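Lipase aflb (PDB 6IDY) probably hydrolyses ester bonds of lipid substrates, as a fungal lipase with an alpha/beta-hydrolase core and a bound calcium ion. Local coordinates at residues S18-A23 against A418-L423. Residues are numbered along the deposited sequence; the frame is centred on the assembly and turned at random.
Sequences SILSSA and ALAEVL
A420 meets two neighbouring side chains of helix 16-24, I19 and L20, with its methyl group. I19 CG2 lies 3.7 Å from A420 CB and touches the backbone as well, 3.3 Å from A420 O. A chi1 of -66° sets CG1 of I19 beside the backbone N and leaves CG2, the branch that meets A420, anti to that nitrogen. L20 sets out along the interface rather than straight at the other helix and brings its branched end against A420: its CG is 4.1 Å from A420 CB, and CD2 rests against the main chain, 3.9 Å from A420 CA. The same CD2 meets L419 CD2 at 4.1 Å, methyl to methyl, and comes more loosely near L423 CD1. One turn on, A23 CB packs on L423, 3.8 Å from both CB and CD1, so the stem of that leucine and one of its branch ends share a single methyl.

The contact is wholly apolar between side chains, and the axes of the two segments come within 9.1 Å, consistent with alanines, A23 and A420, at the contact points; the N-to-C directions are 50° apart. Around this interface, I40 of helix 31-47 touches both L20 and L419, and L419 also packs on F81, L82 and T85 at helix 81-90. Y105 touches I19 and hydrogen-bonds through its OH to E421 OE2, linking helix 414-424 to the loop that flanks I19. The arrangement is a helix-helix packing of obliquely crossed segments, joining the N-terminal helical region to a C-terminal helix outside the central sheet of the alpha/beta-hydrolase-type fold.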
loop_
_atom_site.group_PDB
_atom_site.type_symbol
_atom_site.label_atom_id
_atom_site.label_comp_id
_atom_site.label_asym_id
_atom_site.label_seq_id
_atom_site.Cartn_x
_atom_site.Cartn_y
_atom_site.Cartn_z
ATOM N N SER A 18 -7.886 -7.792 21.057
ATOM C CA SER A 18 -8.209 -6.755 22.047
ATOM C C SER A 18 -8.734 -5.468 21.401
ATOM O O SER A 18 -9.729 -4.922 21.873
ATOM C CB SER A 18 -7.020 -6.472 22.965
ATOM O OG SER A 18 -6.038 -5.667 22.335
ATOM N N ILE A 19 -8.093 -5.006 20.306
ATOM C CA ILE A 19 -8.524 -3.803 19.579
ATOM C C ILE A 19 -9.947 -3.991 19.041
ATOM O O ILE A 19 -10.807 -3.140 19.278
ATOM C CB ILE A 19 -7.519 -3.385 18.469
ATOM C CG1 ILE A 19 -6.172 -2.941 19.069
ATOM C CG2 ILE A 19 -8.109 -2.281 17.583
ATOM C CD1 ILE A 19 -5.016 -3.041 18.110
ATOM N N LEU A 20 -10.200 -5.124 18.368
ATOM C CA LEU A 20 -11.512 -5.411 17.794
ATOM C C LEU A 20 -12.598 -5.661 18.853
ATOM O O LEU A 20 -13.744 -5.269 18.627
ATOM C CB LEU A 20 -11.438 -6.545 16.760
ATOM C CG LEU A 20 -10.652 -6.195 15.483
ATOM C CD1 LEU A 20 -10.132 -7.433 14.802
ATOM C CD2 LEU A 20 -11.470 -5.342 14.530
ATOM N N SER A 21 -12.242 -6.260 20.008
ATOM C CA SER A 21 -13.195 -6.502 21.108
ATOM C C SER A 21 -13.596 -5.171 21.750
ATOM O O SER A 21 -14.770 -4.980 22.068
ATOM C CB SER A 21 -12.598 -7.431 22.163
ATOM O OG SER A 21 -12.254 -8.676 21.580
ATOM N N SER A 22 -12.621 -4.250 21.908
ATOM C CA SER A 22 -12.835 -2.906 22.448
ATOM C C SER A 22 -13.732 -2.112 21.498
ATOM O O SER A 22 -14.656 -1.446 21.961
ATOM C CB SER A 22 -11.506 -2.179 22.632
ATOM O OG SER A 22 -10.674 -2.875 23.545
ATOM N N ALA A 23 -13.471 -2.208 20.169
ATOM C CA ALA A 23 -14.243 -1.534 19.119
ATOM C C ALA A 23 -15.696 -2.020 19.079
ATOM O O ALA A 23 -16.604 -1.211 18.873
ATOM C CB ALA A 23 -13.577 -1.733 17.767
ATOM N N ALA A 418 -6.190 -3.633 8.992
ATOM C CA ALA A 418 -6.720 -2.366 8.485
ATOM C C ALA A 418 -8.005 -1.965 9.225
ATOM O O ALA A 418 -8.123 -0.809 9.633
ATOM C CB ALA A 418 -6.946 -2.434 6.979
ATOM N N LEU A 419 -8.910 -2.939 9.490
ATOM C CA LEU A 419 -10.147 -2.677 10.221
ATOM C C LEU A 419 -9.869 -2.277 11.668
ATOM O O LEU A 419 -10.424 -1.281 12.131
ATOM C CB LEU A 419 -11.133 -3.860 10.170
ATOM C CG LEU A 419 -12.496 -3.594 10.840
ATOM C CD1 LEU A 419 -13.268 -2.486 10.127
ATOM C CD2 LEU A 419 -13.312 -4.853 10.943
ATOM N N ALA A 420 -8.998 -3.040 12.363
ATOM C CA ALA A 420 -8.602 -2.768 13.742
ATOM C C ALA A 420 -8.005 -1.363 13.868
ATOM O O ALA A 420 -8.424 -0.617 14.746
ATOM C CB ALA A 420 -7.599 -3.811 14.209
ATOM N N GLU A 421 -7.073 -0.983 12.961
ATOM C CA GLU A 421 -6.449 0.345 12.963
ATOM C C GLU A 421 -7.476 1.471 12.733
ATOM O O GLU A 421 -7.438 2.481 13.442
ATOM C CB GLU A 421 -5.309 0.426 11.932
ATOM C CG GLU A 421 -4.028 -0.286 12.351
ATOM C CD GLU A 421 -3.266 0.328 13.510
ATOM O OE1 GLU A 421 -3.276 1.572 13.645
ATOM O OE2 GLU A 421 -2.664 -0.436 14.291
ATOM N N VAL A 422 -8.393 1.294 11.765
ATOM C CA VAL A 422 -9.437 2.291 11.463
ATOM C C VAL A 422 -10.344 2.502 12.686
ATOM O O VAL A 422 -10.560 3.646 13.108
ATOM C CB VAL A 422 -10.245 1.951 10.169
ATOM C CG1 VAL A 422 -11.486 2.827 10.039
ATOM C CG2 VAL A 422 -9.378 2.111 8.927
ATOM N N LEU A 423 -10.818 1.393 13.281
ATOM C CA LEU A 423 -11.721 1.439 14.430
ATOM C C LEU A 423 -11.074 2.013 15.684
ATOM O O LEU A 423 -11.728 2.776 16.393
ATOM C CB LEU A 423 -12.367 0.068 14.693
ATOM C CG LEU A 423 -13.209 -0.535 13.536
ATOM C CD1 LEU A 423 -13.931 -1.796 13.982
ATOM C CD2 LEU A 423 -14.223 0.459 12.980
#